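Local coordinates for protein RNase III inhibitor (Mycobacterium tuberculosis, PDB 5M3I) that is a macro domain protein, an alpha/beta fold with a mixed central sheet flanked by helices, whose function is not assigned, at residues L109-V123 and A145-Y157. Numbering follows the deposited sequence.
Sequences LIRVIRELNIASVAV and AFQQLPDVDAVIY
Val121 and Phe146 meet inside a right-handed beta-alpha-beta crossover of the macro domain, in which strand 120-123, helix 135-147 and strand 153-156 follow one another and the preceding helix 99-115 packs beside the crossover helix. The two strands run parallel, 14° apart, and five backbone hydrogen bonds join them from Asp153 N to Ala119 O through to Tyr157 N to Val123 O. Val121, Val123, Ala154 and Ile156 point to the sheet face that the two helices cover.

Phe146 lies between helix 135-147 and the sheet. With CG anti to its carbonyl carbon (chi1 -78°), the ring swings in from the helix toward strand 120-123. Beyond CB, the ring atoms CG and CD1 lie under Ala154 CB, 3.6 Å from each, which covers one face, offset toward the rim. CE1 comes 3.5 Å from Val121 CG1 and also touches Ile113 CD1. CE2, on the other side of the ring from CE1, comes within 3.9 Å of Val123 CG2. CZ at the tip meets the same Val123 methyl at 3.8 Å and Leu109 CD2 at 4.1 Å, and Ile12 of the neighbouring strand 12-14 adds a further contact.

Nearer the turn 149-152, Leu149 CD1 packs on Ile113 CG2, and CD2 lies against Ile110 CG2 and 3.6 Å from Arg114 NE. Val152 CG2 closes on the same Ile113 methyl at 3.8 Å. The extended Arg114 chain carries its guanidinium past Ile110 CG2, which covers one face, to Gln148; there NH2 donates a bent hydrogen bond (136° at the hydrogen) to Gln148 O, 3.1 Å away, from above the carbonyl plane.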
ATOM      1  N   LEU A 109      -8.395   1.574   2.826  1.00 49.58           N
ATOM      2  CA  LEU A 109      -7.307   0.987   3.586  1.00 50.46           C
ATOM      3  C   LEU A 109      -7.720   0.819   5.063  1.00 54.04           C
ATOM      4  O   LEU A 109      -7.426  -0.220   5.644  1.00 51.20           O
ATOM      5  CB  LEU A 109      -6.042   1.838   3.530  1.00 48.77           C
ATOM      6  CG  LEU A 109      -4.856   1.299   4.354  1.00 49.77           C
ATOM      7  CD1 LEU A 109      -4.398  -0.077   3.884  1.00 48.93           C
ATOM      8  CD2 LEU A 109      -3.686   2.282   4.278  1.00 49.19           C
ATOM      9  N   ILE A 110      -8.362   1.838   5.641  1.00 53.32           N
ATOM     10  CA  ILE A 110      -8.809   1.767   7.011  1.00 56.16           C
ATOM     11  C   ILE A 110      -9.842   0.652   7.159  1.00 58.91           C
ATOM     12  O   ILE A 110      -9.792  -0.132   8.098  1.00 59.90           O
ATOM     13  CB  ILE A 110      -9.469   3.086   7.426  1.00 59.54           C
ATOM     14  CG1 ILE A 110      -8.408   4.177   7.589  1.00 59.95           C
ATOM     15  CG2 ILE A 110     -10.282   2.932   8.695  1.00 61.17           C
ATOM     16  CD1 ILE A 110      -9.020   5.564   7.665  1.00 61.22           C
ATOM     17  N   ARG A 111     -10.789   0.617   6.246  1.00 60.40           N
ATOM     18  CA  ARG A 111     -11.832  -0.387   6.274  1.00 62.75           C
ATOM     19  C   ARG A 111     -11.226  -1.796   6.229  1.00 60.12           C
ATOM     20  O   ARG A 111     -11.623  -2.657   6.947  1.00 62.91           O
ATOM     21  CB  ARG A 111     -12.786  -0.192   5.094  1.00 66.28           C
ATOM     22  CG  ARG A 111     -13.984  -1.138   5.121  1.00 74.44           C
ATOM     23  CD  ARG A 111     -14.815  -1.086   3.842  1.00 81.28           C
ATOM     24  NE  ARG A 111     -14.060  -1.594   2.689  1.00 86.21           N
ATOM     25  CZ  ARG A 111     -13.744  -2.876   2.450  1.00 89.04           C
ATOM     26  NH1 ARG A 111     -14.118  -3.845   3.273  1.00 91.59           N
ATOM     27  NH2 ARG A 111     -13.044  -3.189   1.365  1.00 88.31           N
ATOM     28  N   VAL A 112     -10.230  -2.004   5.394  1.00 59.02           N
ATOM     29  CA  VAL A 112      -9.646  -3.318   5.238  1.00 59.25           C
ATOM     30  C   VAL A 112      -8.872  -3.754   6.501  1.00 55.71           C
ATOM     31  O   VAL A 112      -8.851  -4.941   6.857  1.00 55.16           O
ATOM     32  CB  VAL A 112      -8.775  -3.330   3.959  1.00 60.18           C
ATOM     33  CG1 VAL A 112      -7.782  -4.472   3.925  1.00 62.50           C
ATOM     34  CG2 VAL A 112      -9.680  -3.360   2.737  1.00 63.55           C
ATOM     35  N   ILE A 113      -8.158  -2.813   7.113  1.00 52.81           N
ATOM     36  CA  ILE A 113      -7.395  -3.108   8.311  1.00 53.47           C
ATOM     37  C   ILE A 113      -8.350  -3.534   9.420  1.00 54.77           C
ATOM     38  O   ILE A 113      -8.012  -4.414  10.195  1.00 56.33           O
ATOM     39  CB  ILE A 113      -6.477  -1.917   8.711  1.00 51.75           C
ATOM     40  CG1 ILE A 113      -5.266  -1.863   7.765  1.00 50.09           C
ATOM     41  CG2 ILE A 113      -5.994  -2.037  10.150  1.00 50.83           C
ATOM     42  CD1 ILE A 113      -4.560  -0.540   7.707  1.00 49.59           C
ATOM     43  N   ARG A 114      -9.492  -2.863   9.519  1.00 56.87           N
ATOM     44  CA  ARG A 114     -10.517  -3.200  10.531  1.00 60.62           C
ATOM     45  C   ARG A 114     -11.101  -4.566  10.267  1.00 65.43           C
ATOM     46  O   ARG A 114     -11.091  -5.430  11.137  1.00 63.78           O
ATOM     47  CB  ARG A 114     -11.630  -2.203  10.523  1.00 60.99           C
ATOM     48  CG  ARG A 114     -11.287  -0.941  11.273  1.00 63.10           C
ATOM     49  CD  ARG A 114     -12.362   0.122  11.095  1.00 66.20           C
ATOM     50  NE  ARG A 114     -11.985   1.319  11.841  1.00 66.55           N
ATOM     51  CZ  ARG A 114     -12.431   2.551  11.598  1.00 67.76           C
ATOM     52  NH1 ARG A 114     -13.277   2.810  10.579  1.00 67.90           N
ATOM     53  NH2 ARG A 114     -11.997   3.550  12.370  1.00 66.04           N
ATOM     54  N   GLU A 115     -11.571  -4.746   9.039  1.00 67.93           N
ATOM     55  CA  GLU A 115     -12.180  -6.000   8.637  1.00 72.05           C
ATOM     56  C   GLU A 115     -11.298  -7.221   8.790  1.00 68.74           C
ATOM     57  O   GLU A 115     -11.777  -8.249   9.232  1.00 70.01           O
ATOM     58  CB  GLU A 115     -12.783  -5.916   7.235  1.00 76.62           C
ATOM     59  CG  GLU A 115     -14.099  -5.170   7.340  1.00 84.81           C
ATOM     60  CD  GLU A 115     -14.788  -4.985   6.025  1.00 89.93           C
ATOM     61  OE1 GLU A 115     -14.274  -5.503   4.998  1.00 93.63           O
ATOM     62  OE2 GLU A 115     -15.842  -4.304   6.002  1.00 93.13           O
ATOM     63  N   LEU A 116     -10.015  -7.094   8.511  1.00 63.98           N
ATOM     64  CA  LEU A 116      -9.086  -8.216   8.669  1.00 63.05           C
ATOM     65  C   LEU A 116      -8.389  -8.266  10.040  1.00 60.79           C
ATOM     66  O   LEU A 116      -7.576  -9.168  10.307  1.00 58.88           O
ATOM     67  CB  LEU A 116      -8.069  -8.181   7.554  1.00 62.62           C
ATOM     68  CG  LEU A 116      -8.677  -8.363   6.165  1.00 64.36           C
ATOM     69  CD1 LEU A 116      -7.610  -8.205   5.107  1.00 62.58           C
ATOM     70  CD2 LEU A 116      -9.330  -9.733   6.031  1.00 67.97           C
ATOM     71  N   ASN A 117      -8.743  -7.337  10.925  1.00 60.34           N
ATOM     72  CA  ASN A 117      -8.129  -7.251  12.233  1.00 64.37           C
ATOM     73  C   ASN A 117      -6.603  -7.202  12.201  1.00 63.53           C
ATOM     74  O   ASN A 117      -5.910  -7.832  13.020  1.00 62.83           O
ATOM     75  CB  ASN A 117      -8.649  -8.438  13.128  1.00 71.53           C
ATOM     76  CG  ASN A 117      -8.934  -7.989  14.551  1.00 75.73           C
ATOM     77  OD1 ASN A 117      -9.152  -6.804  14.829  1.00 75.91           O
ATOM     78  ND2 ASN A 117      -8.933  -8.939  15.463  1.00 81.80           N
ATOM     79  N   ILE A 118      -6.067  -6.409  11.268  1.00 60.67           N
ATOM     80  CA  ILE A 118      -4.628  -6.268  11.129  1.00 57.25           C
ATOM     81  C   ILE A 118      -4.119  -5.431  12.317  1.00 55.67           C
ATOM     82  O   ILE A 118      -4.682  -4.391  12.633  1.00 57.96           O
ATOM     83  CB  ILE A 118      -4.288  -5.684   9.743  1.00 57.18           C
ATOM     84  CG1 ILE A 118      -4.529  -6.765   8.686  1.00 59.06           C
ATOM     85  CG2 ILE A 118      -2.848  -5.182   9.675  1.00 55.82           C
ATOM     86  CD1 ILE A 118      -4.676  -6.222   7.277  1.00 57.23           C
ATOM     87  N   ALA A 119      -3.117  -5.947  13.021  1.00 55.47           N
ATOM     88  CA  ALA A 119      -2.496  -5.274  14.193  1.00 54.58           C
ATOM     89  C   ALA A 119      -1.378  -4.273  13.809  1.00 56.13           C
ATOM     90  O   ALA A 119      -1.064  -3.382  14.579  1.00 58.28           O
ATOM     91  CB  ALA A 119      -1.896  -6.318  15.102  1.00 53.87           C
ATOM     92  N   SER A 120      -0.770  -4.463  12.639  1.00 52.83           N
ATOM     93  CA  SER A 120       0.349  -3.662  12.262  1.00 53.66           C
ATOM     94  C   SER A 120       0.469  -3.616  10.739  1.00 51.36           C
ATOM     95  O   SER A 120       0.243  -4.625  10.072  1.00 54.16           O
ATOM     96  CB  SER A 120       1.647  -4.187  12.928  1.00 51.10           C
ATOM     97  OG  SER A 120       2.097  -5.367  12.313  1.00 51.92           O
ATOM     98  N   VAL A 121       0.884  -2.456  10.238  1.00 48.93           N
ATOM     99  CA  VAL A 121       1.069  -2.254   8.809  1.00 48.45           C
ATOM    100  C   VAL A 121       2.252  -1.304   8.508  1.00 45.08           C
ATOM    101  O   VAL A 121       2.540  -0.393   9.281  1.00 45.19           O
ATOM    102  CB  VAL A 121      -0.247  -1.775   8.210  1.00 47.79           C
ATOM    103  CG1 VAL A 121      -0.627  -0.477   8.805  1.00 49.18           C
ATOM    104  CG2 VAL A 121      -0.137  -1.642   6.713  1.00 49.28           C
ATOM    105  N   ALA A 122       2.944  -1.574   7.409  1.00 43.66           N
ATOM    106  CA  ALA A 122       4.042  -0.723   6.917  1.00 43.93           C
ATOM    107  C   ALA A 122       3.550  -0.080   5.663  1.00 45.05           C
ATOM    108  O   ALA A 122       3.038  -0.776   4.751  1.00 43.50           O
ATOM    109  CB  ALA A 122       5.297  -1.530   6.637  1.00 44.46           C
ATOM    110  N   VAL A 123       3.760   1.228   5.569  1.00 43.36           N
ATOM    111  CA  VAL A 123       3.227   2.029   4.472  1.00 45.66           C
ATOM    112  C   VAL A 123       4.351   2.834   3.776  1.00 45.79           C
ATOM    113  O   VAL A 123       5.136   3.477   4.463  1.00 48.66           O
ATOM    114  CB  VAL A 123       2.184   3.005   5.019  1.00 48.39           C
ATOM    115  CG1 VAL A 123       1.503   3.690   3.889  1.00 50.17           C
ATOM    116  CG2 VAL A 123       1.152   2.259   5.881  1.00 51.47           C
ATOM    117  N   ALA A 145      -5.226   9.342   8.748  1.00 53.57           N
ATOM    118  CA  ALA A 145      -5.952   8.096   8.573  1.00 56.33           C
ATOM    119  C   ALA A 145      -5.688   7.104   9.728  1.00 56.46           C
ATOM    120  O   ALA A 145      -6.615   6.504  10.253  1.00 53.81           O
ATOM    121  CB  ALA A 145      -5.624   7.473   7.229  1.00 54.55           C
ATOM    122  N   PHE A 146      -4.425   6.983  10.131  1.00 58.91           N
ATOM    123  CA  PHE A 146      -4.035   6.031  11.187  1.00 56.90           C
ATOM    124  C   PHE A 146      -4.384   6.476  12.588  1.00 60.63           C
ATOM    125  O   PHE A 146      -4.486   5.633  13.472  1.00 63.41           O
ATOM    126  CB  PHE A 146      -2.534   5.639  11.089  1.00 56.44           C
ATOM    127  CG  PHE A 146      -2.283   4.648  10.014  1.00 51.95           C
ATOM    128  CD1 PHE A 146      -2.677   3.347  10.189  1.00 52.20           C
ATOM    129  CD2 PHE A 146      -1.793   5.039   8.797  1.00 53.33           C
ATOM    130  CE1 PHE A 146      -2.522   2.413   9.187  1.00 52.25           C
ATOM    131  CE2 PHE A 146      -1.667   4.138   7.762  1.00 52.69           C
ATOM    132  CZ  PHE A 146      -2.037   2.813   7.954  1.00 54.89           C
ATOM    133  N   GLN A 147      -4.627   7.762  12.799  1.00 60.98           N
ATOM    134  CA  GLN A 147      -5.231   8.171  14.042  1.00 64.19           C
ATOM    135  C   GLN A 147      -6.662   7.622  14.249  1.00 67.21           C
ATOM    136  O   GLN A 147      -7.135   7.604  15.384  1.00 64.12           O
ATOM    137  CB  GLN A 147      -5.218   9.677  14.150  1.00 66.28           C
ATOM    138  CG  GLN A 147      -3.809  10.138  14.439  1.00 69.11           C
ATOM    139  CD  GLN A 147      -3.686  11.620  14.407  1.00 70.43           C
ATOM    140  OE1 GLN A 147      -4.500  12.289  13.830  1.00 70.79           O
ATOM    141  NE2 GLN A 147      -2.647  12.138  15.020  1.00 76.92           N
ATOM    142  N   GLN A 148      -7.337   7.192  13.179  1.00 63.85           N
ATOM    143  CA  GLN A 148      -8.600   6.482  13.321  1.00 68.67           C
ATOM    144  C   GLN A 148      -8.430   4.999  13.662  1.00 66.58           C
ATOM    145  O   GLN A 148      -9.411   4.319  13.898  1.00 65.52           O
ATOM    146  CB  GLN A 148      -9.440   6.589  12.054  1.00 72.10           C
ATOM    147  CG  GLN A 148      -9.688   8.000  11.527  1.00 76.54           C
ATOM    148  CD  GLN A 148     -10.741   8.036  10.456  1.00 82.63           C
ATOM    149  OE1 GLN A 148     -11.895   7.594  10.654  1.00 90.22           O
ATOM    150  NE2 GLN A 148     -10.385   8.627   9.332  1.00 83.17           N
ATOM    151  N   LEU A 149      -7.191   4.515  13.748  1.00 64.02           N
ATOM    152  CA  LEU A 149      -6.931   3.140  14.134  1.00 62.27           C
ATOM    153  C   LEU A 149      -5.985   3.133  15.325  1.00 63.49           C
ATOM    154  O   LEU A 149      -4.842   2.701  15.204  1.00 60.23           O
ATOM    155  CB  LEU A 149      -6.327   2.402  12.972  1.00 58.41           C
ATOM    156  CG  LEU A 149      -7.188   2.323  11.707  1.00 58.95           C
ATOM    157  CD1 LEU A 149      -6.329   1.884  10.564  1.00 54.91           C
ATOM    158  CD2 LEU A 149      -8.346   1.375  11.909  1.00 59.61           C
ATOM    159  N   PRO A 150      -6.471   3.597  16.492  1.00 66.39           N
ATOM    160  CA  PRO A 150      -5.597   3.774  17.661  1.00 66.49           C
ATOM    161  C   PRO A 150      -4.960   2.495  18.212  1.00 67.28           C
ATOM    162  O   PRO A 150      -3.977   2.607  18.937  1.00 69.47           O
ATOM    163  CB  PRO A 150      -6.525   4.386  18.714  1.00 68.27           C
ATOM    164  CG  PRO A 150      -7.903   3.960  18.315  1.00 68.68           C
ATOM    165  CD  PRO A 150      -7.884   3.903  16.805  1.00 67.69           C
ATOM    166  N   ASP A 151      -5.454   1.310  17.858  1.00 67.13           N
ATOM    167  CA  ASP A 151      -4.794   0.045  18.267  1.00 69.57           C
ATOM    168  C   ASP A 151      -3.914  -0.619  17.186  1.00 65.31           C
ATOM    169  O   ASP A 151      -3.485  -1.775  17.350  1.00 61.84           O
ATOM    170  CB  ASP A 151      -5.851  -0.952  18.752  1.00 77.10           C
ATOM    171  CG  ASP A 151      -6.631  -0.430  19.951  1.00 89.63           C
ATOM    172  OD1 ASP A 151      -6.006   0.068  20.944  1.00 95.20           O
ATOM    173  OD2 ASP A 151      -7.883  -0.521  19.906  1.00 95.06           O
ATOM    174  N   VAL A 152      -3.649   0.084  16.082  1.00 59.67           N
ATOM    175  CA  VAL A 152      -2.833  -0.469  15.007  1.00 58.84           C
ATOM    176  C   VAL A 152      -1.453   0.218  15.061  1.00 58.49           C
ATOM    177  O   VAL A 152      -1.366   1.417  15.286  1.00 58.47           O
ATOM    178  CB  VAL A 152      -3.522  -0.238  13.647  1.00 56.64           C
ATOM    179  CG1 VAL A 152      -2.672  -0.722  12.501  1.00 55.46           C
ATOM    180  CG2 VAL A 152      -4.857  -0.968  13.620  1.00 59.32           C
ATOM    181  N   ASP A 153      -0.388  -0.550  14.910  1.00 55.78           N
ATOM    182  CA  ASP A 153       0.955   0.041  14.733  1.00 54.10           C
ATOM    183  C   ASP A 153       1.130   0.318  13.291  1.00 51.25           C
ATOM    184  O   ASP A 153       0.937  -0.592  12.440  1.00 51.29           O
ATOM    185  CB  ASP A 153       2.059  -0.927  15.191  1.00 57.91           C
ATOM    186  CG  ASP A 153       2.090  -1.103  16.695  1.00 60.61           C
ATOM    187  OD1 ASP A 153       1.962  -0.111  17.448  1.00 65.32           O
ATOM    188  OD2 ASP A 153       2.263  -2.252  17.130  1.00 70.40           O
ATOM    189  N   ALA A 154       1.465   1.551  12.968  1.00 47.15           N
ATOM    190  CA  ALA A 154       1.692   1.906  11.579  1.00 50.55           C
ATOM    191  C   ALA A 154       3.129   2.363  11.488  1.00 49.52           C
ATOM    192  O   ALA A 154       3.518   3.270  12.209  1.00 52.68           O
ATOM    193  CB  ALA A 154       0.732   3.010  11.157  1.00 49.73           C
ATOM    194  N   VAL A 155       3.886   1.746  10.608  1.00 46.52           N
ATOM    195  CA  VAL A 155       5.227   2.212  10.279  1.00 47.25           C
ATOM    196  C   VAL A 155       5.165   2.902   8.903  1.00 46.69           C
ATOM    197  O   VAL A 155       4.874   2.252   7.882  1.00 45.87           O
ATOM    198  CB  VAL A 155       6.268   1.076  10.254  1.00 46.90           C
ATOM    199  CG1 VAL A 155       7.688   1.656  10.192  1.00 48.46           C
ATOM    200  CG2 VAL A 155       6.156   0.209  11.505  1.00 47.44           C
ATOM    201  N   ILE A 156       5.448   4.202   8.897  1.00 44.51           N
ATOM    202  CA  ILE A 156       5.436   5.004   7.695  1.00 46.42           C
ATOM    203  C   ILE A 156       6.865   5.305   7.215  1.00 46.89           C
ATOM    204  O   ILE A 156       7.662   5.868   7.969  1.00 52.00           O
ATOM    205  CB  ILE A 156       4.678   6.289   7.967  1.00 48.29           C
ATOM    206  CG1 ILE A 156       3.238   5.927   8.367  1.00 49.81           C
ATOM    207  CG2 ILE A 156       4.687   7.150   6.721  1.00 48.78           C
ATOM    208  CD1 ILE A 156       2.376   7.120   8.604  1.00 53.74           C
ATOM    209  N   TYR A 157       7.150   4.890   5.998  1.00 46.41           N
ATOM    210  CA  TYR A 157       8.474   5.010   5.347  1.00 52.22           C
ATOM    211  C   TYR A 157       8.554   6.279   4.495  1.00 54.10           C
ATOM    212  O   TYR A 157       7.768   6.444   3.587  1.00 53.74           O
ATOM    213  CB  TYR A 157       8.771   3.806   4.465  1.00 49.21           C
ATOM    214  CG  TYR A 157       9.112   2.600   5.309  1.00 51.61           C
ATOM    215  CD1 TYR A 157       8.097   1.895   6.021  1.00 48.37           C
ATOM    216  CD2 TYR A 157      10.430   2.135   5.405  1.00 52.42           C
ATOM    217  CE1 TYR A 157       8.390   0.818   6.798  1.00 48.75           C
ATOM    218  CE2 TYR A 157      10.716   1.013   6.148  1.00 51.88           C
ATOM    219  CZ  TYR A 157       9.698   0.363   6.849  1.00 52.31           C
ATOM    220  OH  TYR A 157       9.993  -0.748   7.643  1.00 55.32           O
TER